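Local coordinates for signal transduction protein TRAP (PDB 4AE5) that probably acts in signal transduction as a regulator of staphylococcal pathogenesis, its phosphorylated form promoting agr activation, RNAIII synthesis and expression of virulence factors, at residues G12-I17 with S35-E40; Q82-L87 with T112-Y117; I88-N93 with D137-D142; E127-K130 with A134-D137. One frame throughout, in Å; residues are numbered along the deposited sequence.

Interaction 1 of 4, residues G12-I17 with S35-E40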
# COMPACT_ATOMS: atom_id res chain seq x y z
N GLY A 12 17.33 11.36 -2.91
CA GLY A 12 18.74 11.13 -2.48
C GLY A 12 18.82 10.59 -1.07
O GLY A 12 19.54 9.60 -0.86
N PHE A 13 18.10 11.20 -0.13
CA PHE A 13 17.98 10.64 1.25
C PHE A 13 17.58 9.14 1.34
O PHE A 13 18.27 8.30 2.01
CB PHE A 13 17.05 11.51 2.11
CG PHE A 13 17.07 11.14 3.57
CD1 PHE A 13 18.11 11.51 4.39
CD2 PHE A 13 16.04 10.36 4.10
CE1 PHE A 13 18.15 11.12 5.72
CE2 PHE A 13 16.05 9.99 5.44
CZ PHE A 13 17.11 10.35 6.25
N LEU A 14 16.50 8.78 0.64
CA LEU A 14 16.06 7.41 0.68
C LEU A 14 16.97 6.47 -0.09
O LEU A 14 17.08 5.28 0.29
CB LEU A 14 14.59 7.28 0.22
CG LEU A 14 13.52 8.08 0.94
CD1 LEU A 14 12.13 7.61 0.45
CD2 LEU A 14 13.67 7.98 2.45
N HIS A 15 17.55 6.95 -1.21
CA HIS A 15 18.43 6.09 -2.03
C HIS A 15 19.73 5.75 -1.28
O HIS A 15 20.25 4.64 -1.38
CB HIS A 15 18.73 6.76 -3.36
CG HIS A 15 19.49 5.88 -4.29
ND1 HIS A 15 20.82 5.95 -4.44
CD2 HIS A 15 19.05 4.84 -5.07
CE1 HIS A 15 21.22 5.04 -5.33
NE2 HIS A 15 20.14 4.35 -5.72
N GLN A 16 20.21 6.68 -0.46
CA GLN A 16 21.35 6.37 0.45
C GLN A 16 20.99 5.19 1.42
O GLN A 16 21.81 4.29 1.66
CB GLN A 16 21.77 7.63 1.24
CG GLN A 16 23.05 7.43 2.06
CD GLN A 16 24.21 7.33 1.12
OE1 GLN A 16 24.44 8.24 0.33
NE2 GLN A 16 24.90 6.20 1.14
N ILE A 17 19.77 5.19 1.98
CA ILE A 17 19.35 4.05 2.84
C ILE A 17 19.37 2.78 2.03
O ILE A 17 19.91 1.76 2.47
CB ILE A 17 18.00 4.28 3.59
CG1 ILE A 17 18.14 5.47 4.58
CG2 ILE A 17 17.50 2.98 4.26
CD1 ILE A 17 16.83 5.88 5.25
N SER A 35 9.53 11.38 -2.29
CA SER A 35 9.98 10.00 -2.59
C SER A 35 9.49 9.04 -1.47
O SER A 35 9.32 9.47 -0.34
CB SER A 35 11.52 9.99 -2.70
OG SER A 35 11.93 8.66 -3.04
N VAL A 36 9.35 7.75 -1.76
CA VAL A 36 8.82 6.80 -0.80
C VAL A 36 9.71 5.52 -0.84
O VAL A 36 10.10 5.05 -1.93
CB VAL A 36 7.35 6.41 -1.25
CG1 VAL A 36 6.78 5.32 -0.36
CG2 VAL A 36 6.44 7.61 -1.23
N ILE A 37 10.01 4.93 0.33
CA ILE A 37 10.66 3.63 0.35
C ILE A 37 9.96 2.66 1.36
O ILE A 37 9.47 3.11 2.44
CB ILE A 37 12.19 3.79 0.59
CG1 ILE A 37 12.97 2.51 0.18
CG2 ILE A 37 12.47 4.10 2.06
CD1 ILE A 37 14.47 2.76 0.09
N PHE A 38 9.92 1.36 1.03
CA PHE A 38 9.34 0.36 2.00
C PHE A 38 10.04 -1.01 1.95
O PHE A 38 10.70 -1.33 0.94
CB PHE A 38 7.81 0.22 1.86
CG PHE A 38 7.34 -0.27 0.49
CD1 PHE A 38 7.29 -1.64 0.20
CD2 PHE A 38 6.90 0.63 -0.50
CE1 PHE A 38 6.87 -2.10 -1.09
CE2 PHE A 38 6.47 0.19 -1.75
CZ PHE A 38 6.45 -1.17 -2.06
N GLU A 39 9.89 -1.78 3.03
CA GLU A 39 10.32 -3.16 3.07
C GLU A 39 9.29 -3.90 3.85
O GLU A 39 8.68 -3.35 4.73
CB GLU A 39 11.73 -3.36 3.71
CG GLU A 39 11.88 -2.81 5.11
CD GLU A 39 13.24 -3.14 5.73
OE1 GLU A 39 13.94 -4.05 5.27
OE2 GLU A 39 13.64 -2.46 6.65
N GLU A 40 9.14 -5.17 3.54
CA GLU A 40 8.20 -6.03 4.23
C GLU A 40 9.01 -7.17 4.85
O GLU A 40 9.69 -7.93 4.12
CB GLU A 40 7.28 -6.59 3.16
CG GLU A 40 6.22 -7.58 3.63
CD GLU A 40 5.21 -7.77 2.49
OE1 GLU A 40 5.47 -8.49 1.48
OE2 GLU A 40 4.21 -7.11 2.56
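L14 drives one branch into the backbone of S35-I37, packing a helix against the outside of an eight-stranded antiparallel barrel. Helix 11-20 follows strand 3-9, and strand 35-41 is the neighbour of that strand in the sheet. The short axes of 12-17 and 35-40 approach to 8.3 Å at 21°, so the helix runs nearly along the strand. The dense part of the interface is the end of L14: CD1 lies 3.4 Å from V36 C and equally close to I37 N, so the methyl rests on the peptide link between these residues as well as on side chains. With CG placed anti to its own carbonyl carbon (chi1 -56°) and chi2 extended, L14 sends CD1 down to the strand and leaves CD2 alongside I37, 4.1 Å from its CG2. L14 and I37 run past one another, head to tail. S35 borders the same methyl; its hydroxyl is hydrogen-bonded to Q28 of the adjacent strand 27-30, so the hydroxyl beside the methyl is already satisfied. The looser part begins one turn on. I17 starts toward the strand but does not reach a side chain of it, resting on L47, which I37 also touches. F13 and Q16 lie on the exposed side of the helix, without contact to 35-40. V36 turns the other way, as strand alternation requires, with its side chain about 4 Å from a bound formic acid. No hydrogen bond crosses between the segments; the return contact comes from I37, whose CD1 meets L14 O at 3.6 Å.

Interaction 2 of 4, residues Q82-L87 with T112-Y117. With FMT (formic acid), chain E.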
# COMPACT_ATOMS: atom_id res chain seq x y z
N GLN A 82 -14.66 -3.60 12.33
CA GLN A 82 -15.63 -3.93 11.29
C GLN A 82 -15.05 -3.61 9.90
O GLN A 82 -15.37 -4.30 8.94
CB GLN A 82 -16.97 -3.19 11.48
CG GLN A 82 -17.99 -3.95 12.33
CD GLN A 82 -17.53 -4.16 13.76
OE1 GLN A 82 -16.69 -3.39 14.26
NE2 GLN A 82 -18.04 -5.21 14.44
N LEU A 83 -14.24 -2.54 9.82
CA LEU A 83 -13.63 -2.13 8.54
C LEU A 83 -12.74 -3.27 8.07
O LEU A 83 -12.82 -3.76 6.92
CB LEU A 83 -12.79 -0.83 8.69
CG LEU A 83 -11.96 -0.34 7.51
CD1 LEU A 83 -12.79 -0.18 6.28
CD2 LEU A 83 -11.27 1.00 7.81
N GLU A 84 -11.86 -3.67 8.98
CA GLU A 84 -10.96 -4.77 8.70
C GLU A 84 -11.68 -6.04 8.15
O GLU A 84 -11.29 -6.56 7.13
CB GLU A 84 -10.13 -5.11 9.94
CG GLU A 84 -8.97 -5.97 9.64
CD GLU A 84 -8.08 -6.20 10.83
OE1 GLU A 84 -7.75 -5.23 11.59
OE2 GLU A 84 -7.79 -7.41 11.02
N LYS A 85 -12.69 -6.55 8.85
CA LYS A 85 -13.43 -7.73 8.39
C LYS A 85 -14.07 -7.57 6.98
O LYS A 85 -14.10 -8.49 6.11
CB LYS A 85 -14.54 -8.01 9.39
CG LYS A 85 -15.19 -9.35 9.16
CD LYS A 85 -16.18 -9.73 10.28
CE LYS A 85 -17.21 -10.66 9.64
NZ LYS A 85 -18.45 -9.93 9.23
N LYS A 86 -14.59 -6.37 6.75
CA LYS A 86 -15.10 -6.09 5.48
C LYS A 86 -14.05 -6.21 4.38
O LYS A 86 -14.34 -6.84 3.37
CB LYS A 86 -15.72 -4.71 5.48
CG LYS A 86 -16.07 -4.23 4.10
CD LYS A 86 -17.50 -3.79 4.09
CE LYS A 86 -18.39 -5.01 4.17
NZ LYS A 86 -19.06 -5.36 2.91
N LEU A 87 -12.89 -5.56 4.56
CA LEU A 87 -11.83 -5.48 3.54
C LEU A 87 -11.32 -6.94 3.32
O LEU A 87 -11.31 -7.46 2.21
CB LEU A 87 -10.74 -4.49 3.98
CG LEU A 87 -11.20 -3.01 3.79
CD1 LEU A 87 -10.15 -2.00 4.28
CD2 LEU A 87 -11.49 -2.72 2.31
N THR A 112 -5.70 4.72 13.53
CA THR A 112 -6.75 3.96 12.88
C THR A 112 -6.85 4.15 11.37
O THR A 112 -7.91 3.88 10.80
CB THR A 112 -8.14 4.20 13.53
OG1 THR A 112 -8.41 5.61 13.57
CG2 THR A 112 -8.11 3.66 14.95
N THR A 113 -5.80 4.63 10.73
CA THR A 113 -5.91 4.81 9.25
C THR A 113 -5.37 3.55 8.62
O THR A 113 -4.19 3.20 8.78
CB THR A 113 -5.20 6.09 8.76
OG1 THR A 113 -5.80 7.21 9.42
CG2 THR A 113 -5.43 6.37 7.25
N TYR A 114 -6.24 2.82 7.96
CA TYR A 114 -5.82 1.58 7.25
C TYR A 114 -5.17 1.95 5.93
O TYR A 114 -5.30 3.13 5.47
CB TYR A 114 -7.01 0.60 7.14
CG TYR A 114 -7.23 -0.32 8.37
CD1 TYR A 114 -7.84 0.16 9.53
CD2 TYR A 114 -6.92 -1.68 8.33
CE1 TYR A 114 -8.05 -0.64 10.64
CE2 TYR A 114 -7.13 -2.52 9.45
CZ TYR A 114 -7.70 -2.00 10.60
OH TYR A 114 -7.93 -2.81 11.71
N LYS A 115 -4.37 1.01 5.38
CA LYS A 115 -3.72 1.25 4.10
C LYS A 115 -3.90 0.04 3.20
O LYS A 115 -3.89 -1.13 3.66
CB LYS A 115 -2.26 1.73 4.26
CG LYS A 115 -1.61 2.21 2.94
CD LYS A 115 -0.40 3.13 3.20
CE LYS A 115 0.76 2.36 3.75
NZ LYS A 115 1.96 3.26 3.87
N ILE A 116 -4.05 0.32 1.91
CA ILE A 116 -4.07 -0.74 0.90
C ILE A 116 -2.95 -0.36 -0.13
O ILE A 116 -2.89 0.82 -0.52
CB ILE A 116 -5.41 -0.87 0.16
CG1 ILE A 116 -6.41 -1.59 1.11
CG2 ILE A 116 -5.22 -1.67 -1.19
CD1 ILE A 116 -7.85 -1.41 0.63
N TYR A 117 -2.11 -1.31 -0.50
CA TYR A 117 -1.31 -1.19 -1.74
C TYR A 117 -1.94 -2.02 -2.85
O TYR A 117 -2.11 -3.23 -2.66
CB TYR A 117 0.16 -1.65 -1.58
CG TYR A 117 1.15 -0.74 -0.77
CD1 TYR A 117 0.81 0.58 -0.40
CD2 TYR A 117 2.42 -1.19 -0.40
CE1 TYR A 117 1.70 1.39 0.33
CE2 TYR A 117 3.33 -0.34 0.31
CZ TYR A 117 2.96 0.93 0.66
OH TYR A 117 3.81 1.78 1.38
C FMT E . 2.61 5.28 0.58
O1 FMT E . 2.61 4.35 1.42
O2 FMT E . 2.50 6.55 1.03
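E84 OE1 accepts a hydrogen bond from Y114 OH that is modelled at 2.4 Å, a doubtfully short length. R107 gives the carboxylate its second grip, a salt bridge to OE2. OE1 lies at the edge of the phenol, in the ring plane, while the carboxylate and ring planes differ by 55°. An extended E84 makes this possible: CG is anti to the backbone N (chi1 -165°), and the two side chains cross at about a right angle, which brings OE1 to the ring edge, with E84 CG 3.9 Å from Y114 CE2. The rest is apolar. L83 CD2 approaches Y114 CD1 at 3.9 Å, and one turn later L87 CD2 meets I116 CD1 at 4.2 Å. Y114 and I116 therefore serve the helix side of the strand, whereas K115 and Y117 use the other side. There K115 NZ and Y117 OH both hydrogen-bond to O1 of a formic acid, at 2.8 Å each; Y8 and R160 bind the same molecule, which probably came from the crystallisation liquor and may mark a polar pocket. The short axes of 82-87 and 114-117 run at 18° and come no closer than 10.9 Å. Helix 80-88 also rests on strands beside 114-120 and beyond: L83 touches I73 of strand 67-73, L87 touches L105 of strand 100-108, and E84 touches I56 of strand 51-59.

Interaction 3 of 4, residues I88-N93 with D137-D142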
# COMPACT_ATOMS: atom_id res chain seq x y z
N ILE A 88 -11.07 -7.63 4.41
CA ILE A 88 -10.90 -9.13 4.38
C ILE A 88 -11.80 -9.98 3.47
O ILE A 88 -11.30 -10.82 2.69
CB ILE A 88 -10.81 -9.61 5.87
CG1 ILE A 88 -9.41 -9.32 6.24
CG2 ILE A 88 -10.99 -11.10 6.05
CD1 ILE A 88 -8.55 -10.14 5.33
N SER A 89 -13.10 -9.77 3.54
CA SER A 89 -14.04 -10.57 2.83
C SER A 89 -14.25 -10.19 1.35
O SER A 89 -15.02 -10.84 0.70
CB SER A 89 -15.37 -10.63 3.58
OG SER A 89 -15.25 -11.44 4.77
N VAL A 90 -13.55 -9.20 0.83
CA VAL A 90 -13.75 -8.84 -0.58
C VAL A 90 -13.34 -9.91 -1.56
O VAL A 90 -12.30 -10.46 -1.42
CB VAL A 90 -13.00 -7.56 -0.97
CG1 VAL A 90 -13.12 -7.32 -2.44
CG2 VAL A 90 -13.52 -6.39 -0.20
N ASP A 91 -14.18 -10.14 -2.56
CA ASP A 91 -13.94 -11.14 -3.58
C ASP A 91 -12.60 -10.93 -4.24
O ASP A 91 -12.34 -9.92 -4.76
CB ASP A 91 -15.04 -11.19 -4.65
CG ASP A 91 -15.00 -12.46 -5.52
OD1 ASP A 91 -14.00 -13.17 -5.56
OD2 ASP A 91 -15.97 -12.73 -6.21
N ASP A 92 -11.78 -11.95 -4.18
CA ASP A 92 -10.48 -11.98 -4.75
C ASP A 92 -10.37 -11.82 -6.27
O ASP A 92 -9.28 -11.86 -6.77
CB ASP A 92 -9.81 -13.34 -4.41
CG ASP A 92 -8.69 -13.16 -3.49
OD1 ASP A 92 -8.80 -12.20 -2.80
OD2 ASP A 92 -7.70 -13.92 -3.45
N ASN A 93 -11.48 -11.68 -6.96
CA ASN A 93 -11.49 -11.79 -8.42
C ASN A 93 -10.67 -10.73 -9.16
O ASN A 93 -10.25 -10.94 -10.26
CB ASN A 93 -12.90 -11.80 -8.98
CG ASN A 93 -12.94 -12.07 -10.47
OD1 ASN A 93 -12.24 -12.92 -10.96
ND2 ASN A 93 -13.75 -11.34 -11.18
N ASP A 137 -17.30 -0.76 -5.65
CA ASP A 137 -18.23 -1.22 -4.67
C ASP A 137 -17.54 -1.67 -3.37
O ASP A 137 -18.25 -2.01 -2.36
CB ASP A 137 -19.11 -2.34 -5.23
CG ASP A 137 -20.09 -1.85 -6.29
OD1 ASP A 137 -20.45 -0.66 -6.39
OD2 ASP A 137 -20.50 -2.69 -7.10
N HIS A 138 -16.20 -1.77 -3.42
CA HIS A 138 -15.42 -2.30 -2.26
C HIS A 138 -14.34 -1.41 -1.65
O HIS A 138 -14.10 -1.49 -0.43
CB HIS A 138 -14.87 -3.70 -2.60
CG HIS A 138 -15.92 -4.63 -3.08
ND1 HIS A 138 -16.79 -5.24 -2.26
CD2 HIS A 138 -16.28 -4.99 -4.37
CE1 HIS A 138 -17.66 -5.96 -3.00
NE2 HIS A 138 -17.34 -5.79 -4.28
N PHE A 139 -13.65 -0.60 -2.47
CA PHE A 139 -12.39 0.05 -2.06
C PHE A 139 -12.49 1.57 -2.19
O PHE A 139 -11.51 2.30 -1.82
CB PHE A 139 -11.16 -0.47 -2.85
CG PHE A 139 -10.87 -1.95 -2.67
CD1 PHE A 139 -10.51 -2.45 -1.42
CD2 PHE A 139 -11.01 -2.84 -3.73
CE1 PHE A 139 -10.23 -3.79 -1.26
CE2 PHE A 139 -10.77 -4.21 -3.57
CZ PHE A 139 -10.41 -4.70 -2.32
N SER A 140 -13.59 2.07 -2.78
CA SER A 140 -13.75 3.54 -3.00
C SER A 140 -14.09 4.27 -1.68
O SER A 140 -14.56 3.64 -0.73
CB SER A 140 -14.88 3.89 -3.95
OG SER A 140 -16.12 3.35 -3.46
N LYS A 141 -13.99 5.59 -1.75
CA LYS A 141 -14.43 6.46 -0.69
C LYS A 141 -15.88 6.19 -0.33
O LYS A 141 -16.19 5.99 0.86
CB LYS A 141 -14.29 7.93 -1.13
CG LYS A 141 -14.33 8.93 0.01
CD LYS A 141 -14.36 10.42 -0.44
CE LYS A 141 -14.37 11.25 0.84
NZ LYS A 141 -14.05 12.70 0.68
N ASP A 142 -16.76 6.17 -1.36
CA ASP A 142 -18.17 5.88 -1.18
C ASP A 142 -18.37 4.52 -0.48
O ASP A 142 -19.07 4.45 0.53
CB ASP A 142 -18.95 5.92 -2.51
CG ASP A 142 -19.29 7.39 -2.95
OD1 ASP A 142 -19.02 8.35 -2.19
OD2 ASP A 142 -19.82 7.62 -4.04
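The imidazole of H138 lies between V90 CG1 over one face and D137 CB over the opposite one, the latter offset toward the rim. The V90 contact is a CH-pi approach: CG1 is 4.3 Å from the ring centroid of H138 and 26° off its normal. F139 presents its ring differently. H138 CB lies over one of its faces, V90 CG1 reaches F139 CZ obliquely at 3.8 Å, and F118 of strand 114-120 meets the ring edge-to-face. V90 is thus a single wedge with divided duties. With CG1 anti to the backbone N (chi1 174°), that methyl lies between the two rings, while CG2 turns toward H138 CB, 3.8 Å away. Around this wedge the loop after helix 80-88 meets the turn before helix 141-144. That turn has its own polar scaffold: S140 occupies the N-cap position, its OG bonded to A143 N, and F139 O accepts a hydrogen bond from Y157 OH. Between the two segments themselves there is no hydrogen bond, and the buried surface is small, 142 Å². The chemistry implies that loop and turn are matched by shape and dispersion, with one valine filling the angle between two rings.

Interaction 4 of 4, residues E127-K130 with A134-D137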
# COMPACT_ATOMS: atom_id res chain seq x y z
N GLU A 127 -5.91 2.64 -13.05
CA GLU A 127 -7.03 3.56 -13.24
C GLU A 127 -8.22 2.93 -13.95
O GLU A 127 -9.34 3.22 -13.62
CB GLU A 127 -6.57 4.84 -13.96
CG GLU A 127 -5.62 5.63 -13.10
CD GLU A 127 -5.32 7.02 -13.56
OE1 GLU A 127 -5.31 7.28 -14.77
OE2 GLU A 127 -5.10 7.87 -12.66
N ASP A 128 -7.95 1.99 -14.85
CA ASP A 128 -9.03 1.15 -15.41
C ASP A 128 -9.72 0.25 -14.35
O ASP A 128 -10.93 0.14 -14.30
CB ASP A 128 -8.48 0.34 -16.58
CG ASP A 128 -8.14 1.25 -17.75
OD1 ASP A 128 -8.62 2.40 -17.70
OD2 ASP A 128 -7.32 0.93 -18.60
N PHE A 129 -8.92 -0.32 -13.47
CA PHE A 129 -9.46 -1.18 -12.43
C PHE A 129 -10.29 -0.32 -11.46
O PHE A 129 -11.43 -0.67 -10.98
CB PHE A 129 -8.28 -1.91 -11.73
CG PHE A 129 -8.62 -2.45 -10.34
CD1 PHE A 129 -9.59 -3.40 -10.21
CD2 PHE A 129 -7.91 -2.03 -9.19
CE1 PHE A 129 -9.94 -3.94 -8.99
CE2 PHE A 129 -8.24 -2.59 -7.94
CZ PHE A 129 -9.24 -3.54 -7.86
N LYS A 130 -9.77 0.86 -11.19
CA LYS A 130 -10.44 1.74 -10.25
C LYS A 130 -11.87 2.12 -10.69
O LYS A 130 -12.78 2.45 -9.88
CB LYS A 130 -9.54 2.98 -10.05
CG LYS A 130 -10.26 4.15 -9.42
CD LYS A 130 -9.29 5.09 -8.72
CE LYS A 130 -8.22 5.68 -9.57
NZ LYS A 130 -7.98 7.14 -9.09
N ALA A 134 -15.86 -3.94 -9.23
CA ALA A 134 -15.12 -4.66 -8.19
C ALA A 134 -14.37 -3.62 -7.29
O ALA A 134 -14.28 -3.76 -6.04
CB ALA A 134 -14.13 -5.67 -8.76
N PHE A 135 -13.90 -2.56 -7.90
CA PHE A 135 -13.25 -1.52 -7.08
C PHE A 135 -14.27 -0.58 -6.45
O PHE A 135 -14.20 -0.34 -5.23
CB PHE A 135 -12.23 -0.73 -7.89
CG PHE A 135 -11.40 0.24 -7.05
CD1 PHE A 135 -11.97 1.47 -6.65
CD2 PHE A 135 -10.12 -0.09 -6.64
CE1 PHE A 135 -11.22 2.39 -5.90
CE2 PHE A 135 -9.33 0.84 -5.91
CZ PHE A 135 -9.91 2.06 -5.51
N ASN A 136 -15.14 0.00 -7.26
CA ASN A 136 -16.09 1.00 -6.76
C ASN A 136 -16.95 0.53 -5.63
O ASN A 136 -17.29 1.31 -4.72
CB ASN A 136 -16.99 1.50 -7.87
CG ASN A 136 -16.61 2.83 -8.36
OD1 ASN A 136 -16.58 3.07 -9.60
ND2 ASN A 136 -16.25 3.73 -7.41
N ASP A 137 -17.30 -0.76 -5.65
CA ASP A 137 -18.23 -1.22 -4.67
C ASP A 137 -17.54 -1.67 -3.37
O ASP A 137 -18.25 -2.01 -2.36
CB ASP A 137 -19.11 -2.34 -5.23
CG ASP A 137 -20.09 -1.85 -6.29
OD1 ASP A 137 -20.45 -0.66 -6.39
OD2 ASP A 137 -20.50 -2.69 -7.10
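F129 and F135 both set CG anti to the backbone N, with chi1 at 160° and -173°, and these torsions bring their rings together across the link between two short helices. The result is an offset edge-to-face pair, with centroids 5.3 Å apart and planes at 87°. The edge of F135 faces the F129 ring, and the closest atoms of the two side chains, F129 CE2 and F135 CD2, are 3.4 Å apart. F135 adds a second contact through its base: CB lies over the face of F129, 4.2 Å from the centroid. F135 is covered in turn by the backbone of K130, whose CA sits over one face of that ring at 4.0 Å from its centroid. Beyond CA, K130 runs beside F135 in the same direction, then bends so that its ammonium forms a salt bridge with E159 and a hydrogen bond with Y161. The carbonyl of K130 also approaches F135, O to CD1 at 3.5 Å. S132, inside the link, hydrogen-bonds through OG to both F129 O and F135 N, tying the end of one helix to the start of the next. F129 continues to F118 and F120 of strand 114-120. This is a tight corner between two consecutive short helices, turning at S132, in the connection from strand 114-120 toward strand 158-164, with an aromatic pair on its inner side and F129 resting on the barrel.

In the fold
Interactions 1 and 2 each lay a helix nearly parallel to a strand of the same closed sheet, on opposite sides of the chain's centre. They meet through F38 and Y117, whose rings touch at F38 CD2 and Y117 CE2, 3.8 Å apart. Interaction 1 has no hydrogen bond across its segments and is van der Waals packing; interaction 2 adds a hydrogen bond to a carboxylate. Interactions 2, 3 and 4 form a continuous series: I116 and L87 pack on F139, and F139 and S140 touch the 134-137 segment, which shares D137 with interaction 3. Contacts 1 to 3 are buried, though exposed residues border interaction 3; interaction 4 is partly buried and joins successive helices by aromatic packing.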